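Local coordinates for protein Exo-1,3/1,4-beta-glucanase (Pseudoalteromonas sp., PDB 3RRX) that probably hydrolyses beta-1,3 and beta-1,4 glucosidic linkages from the ends of glucans, as a family 3 glycoside hydrolase of a marine bacterium, at residues 413-418 and 465-470; 184-189 and 247-252; 116-121 and 379-384; 510-515 and 538-543; 120-125 and 388-393. The protein carries 1 engineered substitution. All coordinates share one frame; numbering follows the deposited sequence.

Contact 1 (413-418 and 465-470); sequences SSRILV and GGKITL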
# COMPACT_ATOMS: atom_id res chain seq x y z
N SER A 413 -17.15 29.94 11.12
CA SER A 413 -18.45 30.47 11.50
C SER A 413 -19.31 30.85 10.30
O SER A 413 -20.39 31.41 10.46
CB SER A 413 -18.29 31.68 12.42
OG SER A 413 -17.51 32.68 11.79
N SER A 414 -18.84 30.54 9.10
CA SER A 414 -19.56 30.89 7.88
C SER A 414 -20.75 29.96 7.64
O SER A 414 -20.94 28.97 8.35
CB SER A 414 -18.64 30.80 6.65
OG SER A 414 -17.48 31.60 6.80
N ARG A 415 -21.52 30.27 6.61
CA ARG A 415 -22.53 29.35 6.10
C ARG A 415 -21.95 28.60 4.91
O ARG A 415 -21.64 29.20 3.87
CB ARG A 415 -23.80 30.09 5.69
CG ARG A 415 -24.88 29.17 5.15
CD ARG A 415 -26.10 29.96 4.69
NE ARG A 415 -26.52 30.93 5.69
CZ ARG A 415 -27.44 30.69 6.62
NH1 ARG A 415 -28.04 29.51 6.69
NH2 ARG A 415 -27.76 31.64 7.49
N ILE A 416 -21.81 27.29 5.06
CA ILE A 416 -21.12 26.47 4.07
C ILE A 416 -22.04 25.41 3.49
O ILE A 416 -22.82 24.77 4.20
CB ILE A 416 -19.89 25.80 4.71
CG1 ILE A 416 -18.93 26.87 5.22
CG2 ILE A 416 -19.19 24.84 3.72
CD1 ILE A 416 -17.78 26.31 6.04
N LEU A 417 -21.95 25.23 2.18
CA LEU A 417 -22.58 24.10 1.50
C LEU A 417 -21.50 23.09 1.13
O LEU A 417 -20.49 23.46 0.53
CB LEU A 417 -23.27 24.57 0.23
CG LEU A 417 -23.84 23.49 -0.69
CD1 LEU A 417 -25.05 22.80 -0.04
CD2 LEU A 417 -24.25 24.12 -2.02
N VAL A 418 -21.71 21.82 1.47
CA VAL A 418 -20.78 20.78 1.04
C VAL A 418 -21.50 19.92 0.02
O VAL A 418 -22.58 19.38 0.32
CB VAL A 418 -20.29 19.91 2.21
CG1 VAL A 418 -19.21 18.92 1.73
CG2 VAL A 418 -19.74 20.79 3.33
N GLY A 465 -20.18 27.92 15.58
CA GLY A 465 -21.44 28.64 15.44
C GLY A 465 -21.81 28.97 14.01
O GLY A 465 -22.66 29.82 13.76
N GLY A 466 -21.17 28.30 13.05
CA GLY A 466 -21.53 28.46 11.65
C GLY A 466 -22.70 27.57 11.27
O GLY A 466 -23.32 26.96 12.14
N LYS A 467 -23.00 27.49 9.98
CA LYS A 467 -24.09 26.65 9.48
C LYS A 467 -23.60 25.83 8.31
O LYS A 467 -22.87 26.33 7.46
CB LYS A 467 -25.28 27.50 9.03
CG LYS A 467 -25.96 28.28 10.14
CD LYS A 467 -26.52 27.34 11.21
CE LYS A 467 -27.10 28.12 12.39
NZ LYS A 467 -28.22 29.02 11.96
N ILE A 468 -23.99 24.57 8.25
CA ILE A 468 -23.51 23.69 7.19
C ILE A 468 -24.63 22.84 6.63
O ILE A 468 -25.56 22.45 7.35
CB ILE A 468 -22.32 22.82 7.66
CG1 ILE A 468 -21.59 22.23 6.45
CG2 ILE A 468 -22.79 21.71 8.62
CD1 ILE A 468 -20.23 21.65 6.79
N THR A 469 -24.55 22.55 5.34
CA THR A 469 -25.56 21.75 4.65
C THR A 469 -24.88 20.73 3.76
O THR A 469 -23.89 21.06 3.10
CB THR A 469 -26.46 22.66 3.78
OG1 THR A 469 -27.24 23.50 4.64
CG2 THR A 469 -27.38 21.83 2.92
N LEU A 470 -25.38 19.50 3.75
CA LEU A 470 -24.88 18.48 2.83
C LEU A 470 -25.85 18.26 1.68
O LEU A 470 -27.03 17.99 1.89
CB LEU A 470 -24.67 17.14 3.57
CG LEU A 470 -24.34 15.94 2.68
CD1 LEU A 470 -22.96 16.11 2.05
CD2 LEU A 470 -24.40 14.63 3.50
O HOH W 1 -25.47 25.84 4.71

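Contact 2 (184-189 and 247-252); sequences LVKRYA and YFSAIN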
# COMPACT_ATOMS: atom_id res chain seq x y z
N LEU A 184 12.96 10.14 -3.45
CA LEU A 184 11.96 10.17 -2.38
C LEU A 184 11.60 8.76 -1.90
O LEU A 184 11.52 8.50 -0.70
CB LEU A 184 10.70 10.95 -2.84
CG LEU A 184 9.55 11.11 -1.84
CD1 LEU A 184 10.06 11.49 -0.47
CD2 LEU A 184 8.55 12.18 -2.33
N VAL A 185 11.38 7.85 -2.83
CA VAL A 185 11.07 6.47 -2.44
C VAL A 185 12.22 5.86 -1.62
O VAL A 185 11.98 5.16 -0.63
CB VAL A 185 10.72 5.59 -3.67
CG1 VAL A 185 10.52 4.13 -3.26
CG2 VAL A 185 9.46 6.13 -4.37
N LYS A 186 13.45 6.16 -2.01
CA LYS A 186 14.63 5.68 -1.28
C LYS A 186 14.64 6.20 0.15
O LYS A 186 14.91 5.45 1.09
CB LYS A 186 15.92 6.08 -2.01
CG LYS A 186 17.22 5.66 -1.30
CD LYS A 186 18.39 5.62 -2.27
CE LYS A 186 18.73 7.00 -2.79
NZ LYS A 186 19.72 6.92 -3.91
N ARG A 187 14.35 7.49 0.32
CA ARG A 187 14.28 8.11 1.65
C ARG A 187 13.24 7.44 2.55
O ARG A 187 13.44 7.30 3.75
CB ARG A 187 13.89 9.59 1.53
CG ARG A 187 15.05 10.58 1.39
CD ARG A 187 14.51 12.02 1.19
NE ARG A 187 14.52 12.40 -0.22
CZ ARG A 187 13.69 13.29 -0.77
NH1 ARG A 187 12.77 13.90 -0.05
NH2 ARG A 187 13.80 13.56 -2.06
N TYR A 188 12.11 7.05 1.96
CA TYR A 188 10.98 6.53 2.71
C TYR A 188 11.06 5.04 3.05
O TYR A 188 10.65 4.62 4.13
CB TYR A 188 9.69 6.74 1.91
CG TYR A 188 8.98 8.06 2.14
CD1 TYR A 188 9.64 9.17 2.64
CD2 TYR A 188 7.62 8.18 1.85
CE1 TYR A 188 8.97 10.38 2.84
CE2 TYR A 188 6.95 9.37 2.05
CZ TYR A 188 7.61 10.46 2.55
OH TYR A 188 6.92 11.64 2.75
N ALA A 189 11.54 4.24 2.10
CA ALA A 189 11.37 2.79 2.18
C ALA A 189 11.95 2.21 3.46
O ALA A 189 11.32 1.39 4.12
CB ALA A 189 11.96 2.10 0.95
N TYR A 247 14.53 -0.40 -2.88
CA TYR A 247 15.11 -1.64 -2.38
C TYR A 247 16.48 -1.42 -1.76
O TYR A 247 16.89 -2.18 -0.89
CB TYR A 247 15.15 -2.72 -3.47
CG TYR A 247 13.81 -3.38 -3.61
CD1 TYR A 247 13.39 -4.30 -2.67
CD2 TYR A 247 12.93 -3.03 -4.63
CE1 TYR A 247 12.16 -4.90 -2.74
CE2 TYR A 247 11.65 -3.64 -4.71
CZ TYR A 247 11.29 -4.57 -3.76
OH TYR A 247 10.05 -5.20 -3.75
N PHE A 248 17.19 -0.38 -2.19
CA PHE A 248 18.51 -0.10 -1.60
C PHE A 248 18.34 0.14 -0.10
O PHE A 248 19.02 -0.46 0.73
CB PHE A 248 19.16 1.12 -2.26
CG PHE A 248 19.43 0.95 -3.73
CD1 PHE A 248 19.46 -0.32 -4.30
CD2 PHE A 248 19.66 2.05 -4.53
CE1 PHE A 248 19.72 -0.47 -5.67
CE2 PHE A 248 19.92 1.90 -5.89
CZ PHE A 248 19.94 0.64 -6.46
N SER A 249 17.39 1.00 0.25
CA SER A 249 17.19 1.33 1.66
C SER A 249 16.43 0.24 2.41
O SER A 249 16.70 0.00 3.58
CB SER A 249 16.57 2.72 1.82
OG SER A 249 15.25 2.76 1.33
N ALA A 250 15.50 -0.46 1.75
CA ALA A 250 14.75 -1.51 2.44
C ALA A 250 15.66 -2.68 2.81
O ALA A 250 15.58 -3.22 3.91
CB ALA A 250 13.56 -1.99 1.59
N ILE A 251 16.52 -3.07 1.88
CA ILE A 251 17.47 -4.15 2.14
C ILE A 251 18.51 -3.71 3.18
O ILE A 251 18.88 -4.49 4.06
CB ILE A 251 18.17 -4.65 0.85
CG1 ILE A 251 17.16 -5.33 -0.09
CG2 ILE A 251 19.27 -5.65 1.21
CD1 ILE A 251 17.66 -5.48 -1.54
N ASN A 252 18.97 -2.47 3.09
CA ASN A 252 19.95 -1.99 4.05
C ASN A 252 19.40 -2.02 5.48
O ASN A 252 20.13 -2.30 6.43
CB ASN A 252 20.46 -0.60 3.68
CG ASN A 252 21.73 -0.22 4.44
OD1 ASN A 252 22.63 -1.05 4.62
ND2 ASN A 252 21.80 1.02 4.90

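Contact 3 (116-121 and 379-384); sequences SNVYGA and QWLGAA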
# COMPACT_ATOMS: atom_id res chain seq x y z
N SER A 116 -5.20 -3.03 6.14
CA SER A 116 -6.37 -2.52 5.42
C SER A 116 -7.34 -3.56 4.88
O SER A 116 -8.40 -3.19 4.39
CB SER A 116 -5.94 -1.54 4.31
OG SER A 116 -4.86 -2.07 3.56
N ASN A 117 -6.99 -4.84 4.95
CA ASN A 117 -7.93 -5.90 4.58
C ASN A 117 -8.96 -6.14 5.68
O ASN A 117 -9.97 -6.84 5.46
CB ASN A 117 -7.19 -7.23 4.34
CG ASN A 117 -6.38 -7.24 3.07
OD1 ASN A 117 -6.55 -6.39 2.20
ND2 ASN A 117 -5.49 -8.21 2.96
N VAL A 118 -8.71 -5.58 6.85
CA VAL A 118 -9.46 -5.95 8.05
C VAL A 118 -10.47 -4.90 8.53
O VAL A 118 -10.14 -3.73 8.73
CB VAL A 118 -8.50 -6.32 9.21
CG1 VAL A 118 -9.28 -6.51 10.51
CG2 VAL A 118 -7.71 -7.58 8.86
N TYR A 119 -11.70 -5.35 8.72
CA TYR A 119 -12.76 -4.50 9.23
C TYR A 119 -12.35 -3.87 10.55
O TYR A 119 -11.91 -4.57 11.46
CB TYR A 119 -14.02 -5.35 9.43
CG TYR A 119 -15.18 -4.62 10.04
CD1 TYR A 119 -15.91 -3.69 9.30
CD2 TYR A 119 -15.57 -4.86 11.35
CE1 TYR A 119 -17.00 -3.02 9.86
CE2 TYR A 119 -16.65 -4.20 11.92
CZ TYR A 119 -17.36 -3.28 11.17
OH TYR A 119 -18.43 -2.62 11.73
N GLY A 120 -12.49 -2.55 10.66
CA GLY A 120 -12.15 -1.84 11.88
C GLY A 120 -10.73 -1.28 11.94
O GLY A 120 -10.39 -0.54 12.86
N ALA A 121 -9.89 -1.63 10.98
CA ALA A 121 -8.51 -1.13 10.99
C ALA A 121 -8.44 0.36 10.67
O ALA A 121 -9.26 0.88 9.92
CB ALA A 121 -7.65 -1.91 10.00
N GLN A 379 -7.48 -3.18 21.47
CA GLN A 379 -7.73 -1.77 21.19
C GLN A 379 -6.72 -1.20 20.18
O GLN A 379 -6.93 -0.12 19.64
CB GLN A 379 -7.72 -0.93 22.48
CG GLN A 379 -6.33 -0.67 23.07
CD GLN A 379 -5.76 -1.84 23.88
OE1 GLN A 379 -6.42 -2.87 24.08
NE2 GLN A 379 -4.53 -1.68 24.36
N TRP A 380 -5.64 -1.95 19.94
CA TRP A 380 -4.65 -1.54 18.95
C TRP A 380 -5.28 -1.43 17.57
O TRP A 380 -4.89 -0.58 16.77
CB TRP A 380 -3.48 -2.53 18.90
CG TRP A 380 -2.45 -2.32 19.98
CD1 TRP A 380 -2.40 -1.31 20.89
CD2 TRP A 380 -1.32 -3.16 20.26
NE1 TRP A 380 -1.31 -1.46 21.72
CE2 TRP A 380 -0.63 -2.59 21.35
CE3 TRP A 380 -0.82 -4.34 19.69
CZ2 TRP A 380 0.53 -3.16 21.88
CZ3 TRP A 380 0.34 -4.90 20.22
CH2 TRP A 380 1.00 -4.31 21.31
N LEU A 381 -6.23 -2.31 17.28
CA LEU A 381 -6.90 -2.27 15.98
C LEU A 381 -7.85 -1.08 15.93
O LEU A 381 -8.91 -1.09 16.55
CB LEU A 381 -7.66 -3.57 15.72
CG LEU A 381 -8.28 -3.68 14.33
CD1 LEU A 381 -7.19 -3.81 13.24
CD2 LEU A 381 -9.24 -4.85 14.26
N GLY A 382 -7.45 -0.04 15.20
CA GLY A 382 -8.24 1.17 15.10
C GLY A 382 -8.07 2.08 16.31
O GLY A 382 -8.95 2.89 16.61
N ALA A 383 -6.95 1.92 17.01
CA ALA A 383 -6.67 2.71 18.21
C ALA A 383 -6.86 4.20 17.98
O ALA A 383 -6.49 4.72 16.92
CB ALA A 383 -5.24 2.45 18.69
N ALA A 384 -7.39 4.90 18.97
CA ALA A 384 -7.55 6.35 18.89
C ALA A 384 -6.22 7.04 18.56
O ALA A 384 -6.17 8.00 17.79
CB ALA A 384 -8.12 6.90 20.20

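Contact 4 (510-515 and 538-543); sequences HALALL and NKELNA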
# COMPACT_ATOMS: atom_id res chain seq x y z
N HIS A 510 -19.46 14.92 -15.25
CA HIS A 510 -20.55 15.14 -14.30
C HIS A 510 -20.15 16.13 -13.20
O HIS A 510 -20.92 17.02 -12.85
CB HIS A 510 -21.00 13.81 -13.70
CG HIS A 510 -22.21 13.91 -12.82
ND1 HIS A 510 -22.13 13.94 -11.44
CD2 HIS A 510 -23.53 13.98 -13.12
CE1 HIS A 510 -23.34 14.03 -10.93
NE2 HIS A 510 -24.21 14.05 -11.92
N ALA A 511 -18.95 15.99 -12.66
CA ALA A 511 -18.51 16.90 -11.60
C ALA A 511 -18.38 18.33 -12.13
O ALA A 511 -18.73 19.30 -11.44
CB ALA A 511 -17.19 16.42 -10.99
N LEU A 512 -17.85 18.47 -13.34
CA LEU A 512 -17.73 19.79 -13.96
C LEU A 512 -19.07 20.52 -14.06
O LEU A 512 -19.15 21.72 -13.77
CB LEU A 512 -17.08 19.67 -15.34
CG LEU A 512 -16.89 20.99 -16.12
CD1 LEU A 512 -15.97 21.93 -15.35
CD2 LEU A 512 -16.34 20.73 -17.52
N ALA A 513 -20.12 19.81 -14.46
CA ALA A 513 -21.47 20.41 -14.51
C ALA A 513 -21.88 20.97 -13.16
O ALA A 513 -22.48 22.04 -13.07
CB ALA A 513 -22.49 19.39 -14.99
N LEU A 514 -21.58 20.24 -12.10
CA LEU A 514 -21.91 20.69 -10.77
C LEU A 514 -21.13 21.96 -10.43
O LEU A 514 -21.70 22.92 -9.90
CB LEU A 514 -21.62 19.59 -9.74
CG LEU A 514 -21.66 20.02 -8.27
CD1 LEU A 514 -23.04 20.59 -7.92
CD2 LEU A 514 -21.32 18.83 -7.36
N LEU A 515 -19.84 21.97 -10.73
CA LEU A 515 -19.00 23.13 -10.44
C LEU A 515 -19.52 24.38 -11.18
O LEU A 515 -19.64 25.46 -10.60
CB LEU A 515 -17.54 22.86 -10.81
CG LEU A 515 -16.82 21.74 -10.06
CD1 LEU A 515 -15.41 21.52 -10.66
CD2 LEU A 515 -16.71 22.05 -8.58
N ASN A 538 -7.91 20.76 -16.14
CA ASN A 538 -7.95 22.19 -16.46
C ASN A 538 -9.36 22.78 -16.39
O ASN A 538 -9.57 23.88 -15.86
CB ASN A 538 -7.32 22.48 -17.83
CG ASN A 538 -5.80 22.29 -17.83
OD1 ASN A 538 -5.24 21.68 -16.92
ND2 ASN A 538 -5.14 22.81 -18.85
N LYS A 539 -10.34 22.06 -16.93
CA LYS A 539 -11.72 22.53 -16.91
C LYS A 539 -12.23 22.70 -15.49
O LYS A 539 -12.87 23.71 -15.16
CB LYS A 539 -12.64 21.58 -17.68
CG LYS A 539 -12.30 21.45 -19.16
CD LYS A 539 -13.08 20.32 -19.82
CE LYS A 539 -12.67 20.14 -21.28
NZ LYS A 539 -13.34 18.93 -21.85
N GLU A 540 -11.98 21.71 -14.64
CA GLU A 540 -12.46 21.78 -13.26
C GLU A 540 -11.72 22.86 -12.49
O GLU A 540 -12.30 23.56 -11.66
CB GLU A 540 -12.33 20.41 -12.56
CG GLU A 540 -13.28 19.33 -13.10
CD GLU A 540 -12.79 18.70 -14.39
OE1 GLU A 540 -11.63 18.97 -14.79
OE2 GLU A 540 -13.55 17.93 -15.02
N LEU A 541 -10.42 23.00 -12.76
CA LEU A 541 -9.63 24.06 -12.14
C LEU A 541 -10.21 25.44 -12.48
O LEU A 541 -10.30 26.32 -11.62
CB LEU A 541 -8.17 24.00 -12.60
CG LEU A 541 -7.26 23.01 -11.84
CD1 LEU A 541 -5.99 22.70 -12.66
CD2 LEU A 541 -6.90 23.58 -10.48
N ASN A 542 -10.59 25.62 -13.74
CA ASN A 542 -11.15 26.90 -14.18
C ASN A 542 -12.48 27.19 -13.48
O ASN A 542 -12.85 28.35 -13.29
CB ASN A 542 -11.37 26.90 -15.69
CG ASN A 542 -10.07 27.05 -16.46
OD1 ASN A 542 -9.04 27.43 -15.91
ND2 ASN A 542 -10.12 26.73 -17.75
N ALA A 543 -13.21 26.14 -13.11
CA ALA A 543 -14.50 26.31 -12.43
C ALA A 543 -14.36 26.40 -10.91
O ALA A 543 -15.36 26.38 -10.19
CB ALA A 543 -15.46 25.19 -12.82
O HOH W 2 -16.02 16.47 -14.64

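Contact 5 (120-125 and 388-393); sequences GATLFP and TLAREA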
# COMPACT_ATOMS: atom_id res chain seq x y z
N GLY A 120 -12.49 -2.55 10.66
CA GLY A 120 -12.15 -1.84 11.88
C GLY A 120 -10.73 -1.28 11.94
O GLY A 120 -10.39 -0.54 12.86
N ALA A 121 -9.89 -1.63 10.98
CA ALA A 121 -8.51 -1.13 10.99
C ALA A 121 -8.44 0.36 10.67
O ALA A 121 -9.26 0.88 9.92
CB ALA A 121 -7.65 -1.91 10.00
N THR A 122 -7.46 1.05 11.25
CA THR A 122 -7.17 2.42 10.83
C THR A 122 -6.72 2.43 9.37
O THR A 122 -5.86 1.63 8.99
CB THR A 122 -6.04 3.02 11.68
OG1 THR A 122 -6.43 3.02 13.06
CG2 THR A 122 -5.74 4.45 11.23
N LEU A 123 -7.29 3.31 8.55
CA LEU A 123 -6.82 3.42 7.17
C LEU A 123 -6.02 4.71 6.98
O LEU A 123 -6.57 5.81 7.06
CB LEU A 123 -8.00 3.35 6.18
CG LEU A 123 -8.88 2.09 6.27
CD1 LEU A 123 -10.11 2.20 5.37
CD2 LEU A 123 -8.05 0.82 5.93
N PHE A 124 -4.72 4.56 6.76
CA PHE A 124 -3.86 5.71 6.52
C PHE A 124 -4.04 6.19 5.07
O PHE A 124 -4.55 5.45 4.23
CB PHE A 124 -2.40 5.37 6.84
CG PHE A 124 -2.19 4.98 8.28
CD1 PHE A 124 -1.98 5.95 9.24
CD2 PHE A 124 -2.23 3.65 8.67
CE1 PHE A 124 -1.80 5.61 10.57
CE2 PHE A 124 -2.06 3.30 10.00
CZ PHE A 124 -1.86 4.28 10.95
N PRO A 125 -3.61 7.42 4.78
CA PRO A 125 -3.60 7.86 3.38
C PRO A 125 -2.80 6.86 2.54
O PRO A 125 -1.82 6.31 3.04
CB PRO A 125 -2.86 9.19 3.43
CG PRO A 125 -3.12 9.71 4.81
CD PRO A 125 -3.13 8.47 5.69
N THR A 388 -5.34 9.44 15.35
CA THR A 388 -4.72 10.75 15.51
C THR A 388 -3.48 10.90 14.62
O THR A 388 -3.25 11.95 14.02
CB THR A 388 -4.35 11.00 16.98
OG1 THR A 388 -5.55 11.07 17.76
CG2 THR A 388 -3.59 12.31 17.12
N LEU A 389 -2.69 9.84 14.55
CA LEU A 389 -1.54 9.77 13.64
C LEU A 389 -1.98 9.90 12.18
O LEU A 389 -1.37 10.64 11.39
CB LEU A 389 -0.78 8.46 13.86
CG LEU A 389 0.34 8.11 12.87
CD1 LEU A 389 1.43 9.16 12.92
CD2 LEU A 389 0.90 6.73 13.20
N ALA A 390 -3.02 9.16 11.81
CA ALA A 390 -3.52 9.18 10.43
C ALA A 390 -4.07 10.55 10.05
O ALA A 390 -3.88 11.01 8.93
CB ALA A 390 -4.60 8.09 10.24
N ARG A 391 -4.76 11.19 10.99
CA ARG A 391 -5.28 12.54 10.78
C ARG A 391 -4.15 13.53 10.50
O ARG A 391 -4.28 14.40 9.63
CB ARG A 391 -6.10 12.96 12.00
CG ARG A 391 -6.83 14.28 11.86
CD ARG A 391 -7.77 14.47 13.05
NE ARG A 391 -8.27 15.83 13.18
CZ ARG A 391 -9.16 16.21 14.11
NH1 ARG A 391 -9.65 15.31 14.96
NH2 ARG A 391 -9.56 17.47 14.18
N GLU A 392 -3.05 13.39 11.23
CA GLU A 392 -1.85 14.18 10.98
C GLU A 392 -1.35 13.91 9.56
O GLU A 392 -1.01 14.84 8.82
CB GLU A 392 -0.74 13.83 11.98
CG GLU A 392 0.61 14.51 11.72
CD GLU A 392 1.74 13.93 12.57
OE1 GLU A 392 1.45 13.21 13.55
OE2 GLU A 392 2.93 14.19 12.27
N ALA A 393 -1.32 12.64 9.17
CA ALA A 393 -0.87 12.29 7.83
C ALA A 393 -1.77 12.89 6.77
O ALA A 393 -1.29 13.38 5.74
CB ALA A 393 -0.78 10.79 7.67

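Contact 1 (413-418 and 465-470)
Strands 415-418 and 467-470 run side by side in the same direction, their short axes 4.7 Å apart and inclined by 15°, with Arg415, Ile416, Leu417 and Val418 paired to Lys467, Ile468, Thr469 and Leu470. This is a parallel edge pair of the alpha/beta sheet in the family 3 C-terminal domain, with helix 453-463 as the crossover of a right-handed beta-alpha-beta unit; a Schellman motif at Gly465 ends that helix. The backbone ladder alternates in the usual parallel way: Lys467 N donates to Ser414 O, Ile416 N to Lys467 O, Thr469 N to Ile416 O and Val418 N to Thr469 O. A side chain on Gly466 would collide with Ser414 O. On the helix-covered face, Ile468 sends CG1 anti to its backbone N (chi1 -163°), which carries CD1 to within 3.6 Å of Val418 CG2; Val461 and Leu457 of helix 453-463 cover Ile416 and Val418. The other face is more polar. The Arg415 chain bends at chi3 (-48°), and Lys467 CB lies over one face of its guanidinium, 4.1 Å from NH1. Farther along this face, Leu417 CD1 meets Thr469 CG2 at 3.9 Å. A water hydrogen-bonds to Thr469 OG1 at 2.9 Å and also donates to Ile416 O, giving that carbonyl a second partner beside Thr469 N.

Contact 2 (184-189 and 247-252)
Phe248 and Ser249 carry most of what helix 245-252 offers to helix 182-197, two helices of the family 3 N-terminal TIM-barrel-like domain whose short segments run nearly parallel, 7.5 Å apart at 14°. This close approach is consistent with the small Ala189, Ser249 and Ala250 at the interface. Along the second helix, Tyr247 points away, its hydroxyl bonded to Ala214 O and its ring edge-to-face with Phe217. Phe248 comes next and meets the aliphatic part of Lys186: CD of the lysine sits at the edge of the ring, near its plane, 4.4 Å from Phe248 CD2. Ser249 makes the polar link. Its OG stands between the backbone N and the carbonyl carbon (chi1 67°), from where it donates to Lys186 O at 2.7 Å. The hydroxyl arrives in the carbonyl plane, on a lone pair, with a C=O...O angle of 134°. A helical carbonyl on 182-197 thus gains a side-chain donor from the neighbouring helix, while weak bonds link the same OG to Gly190 N and Gly246 O. One residue on, at Ala250, the methyl of Ala189 points at the second helix and meets that of Ala250, the two CB atoms 4.4 Å apart. The same Ala189 CB lies 3.4 Å from Ser249 OG.

Contact 3 (116-121 and 379-384)
Leu381 reaches across to the turn 118-121 and is the side chain on which the two loops meet. From CB the chain runs to CG, held anti to the backbone N (chi1 -174°), a setting that extends the branch toward the other loop. CG itself lies over the backbone of Gly120, 4.1 Å from its O. There the side chain forks. CD1 goes to Ala121, touching its CA at 3.7 Å and its methyl CB at 3.8 Å. CD2 takes the other side, 3.9 Å from Tyr119 O and 4.1 Å from Val118 CG1, the branches of valine and leucine meeting at a slant. An alanine here is likely to open a gap between the two turns and leave Val118 CG1 and Ala121 CB without their leucine partner. Beside the leucine the backbones also come close: Gly382 CA makes a CH...O contact with Gly120 O at 3.5 Å, and a CB on Gly382 would run into that oxygen. Glu149 of helix 136-151 touches both Ala121 and Leu381. The two loops have matching shapes. Each is a type II beta turn, Val118 to Ala121 and Trp380 to Ala383, with glycine at the third position, where positive phi is expected. The second turn leads directly into helix 384-397, with Ala383 as N-cap, so the contact is one turn packed against another, a loop of the N-terminal domain against the approach to that helix.

Contact 4 (510-515 and 538-543)
Leu512 and Leu515, one helical turn apart on helix 510-520, form the apolar first shell against Lys539, Glu540 and Ala543 of the short helix 538-542 and its end. Leu512 extends CG anti to its backbone N (chi1 180°), which sends its two methyls to Lys539: CD1 to the backbone, 3.6 Å from O, and CD2 to the side chain, 3.8 Å from CB, the two side chains crossing at about a right angle. Leu515 enters from the next turn. Its CB is 3.7 Å from Ala543 CB, while CD1 packs on Glu540 CB at 3.8 Å, again nearly perpendicular. Cutting Leu512 back to an alanine would probably strip the Lys539 CB of its partner and open a gap between the helices beside Ala543. Farther out, polar groups fix these chains. Glu540 bends at chi2 (80°), bringing OE2 to a water 2.9 Å away that donates to it and accepts from Leu512 N. The same OE2 forms a salt bridge with Lys509, just before the first helix, so this buried carboxylate has a charged mate that probably favours its ionised form. Lys539 runs out extended, and its NZ pairs with Glu503. The two short helical segments run almost parallel, at 17°, on one face of the mixed sheet of the C-terminal domain. Beneath them, Leu515 rests on Val485 of strand 482-488 and on Val525 and Thr527 of strand 525-530, the strand between the two helices in the chain.

Contact 5 (120-125 and 388-393)
Thr122 begins the contact with helix 384-397, touching Ala390 CB with its CG2 at 3.9 Å, while its OG1 is engaged by Glu149 of helix 136-151. At Leu123 the side chain turns away from the helix to Phe447 and Ser116, and its backbone N bonds to Ser555 OG. Phe124 supplies the main apolar surface. Its CG stands anti to the carbonyl carbon (chi1 -61°), which swings the ring toward the helix, where it meets the alanine obliquely, CD1 3.5 Å from Ala390 CB. The neighbouring ring atom CE1 meets Leu389 CD2 at 3.9 Å, the leucine and the ring slanting across each other. Thr122 CG2 covers one face of the same ring, 3.9 Å above its plane and displaced toward the rim, so the threonine methyl touches both Phe124 and Ala390. Pro125 ends the run one helical turn farther on: its CG lies 3.8 Å from Ala393 CB, and CD sits 4.2 Å from Ala390 O. The small Ala390 and Ala393 keep this side of the helix low, so the extended segment can lie close against it; the CA atoms of Phe124 and Ala390 are only 5.2 Å apart. Around the contact, helix 136-151 touches Phe124 through Ala145 and Leu389 through Leu138. Leu130 of helix 127-133 packs on both Pro125 and Ala393, fitting the segment between these helices and helix 384-397.

Overall arrangement
From the N terminus, the loop 116-125 opens contacts 3 and 5 from the same stretch, sharing Gly120 and Ala121; they close more than 250 residues later, at the turn before helix 384-397 and on that helix. The two adjoin, with Thr122 OG1 3.3 Å from Gly382 CA. Both long loops enclose contact 2, which pairs two helices within the N-terminal domain. Only after they close does the chain form contact 1, at the edge of the C-terminal sheet, and then contact 4, two helices on that sheet; these follow in series, their centres about 22 Å apart. Contacts 3 and 5 thus tie the N-terminal domain to helix 384-397, which leads to strand 399-403 of the mixed sheet.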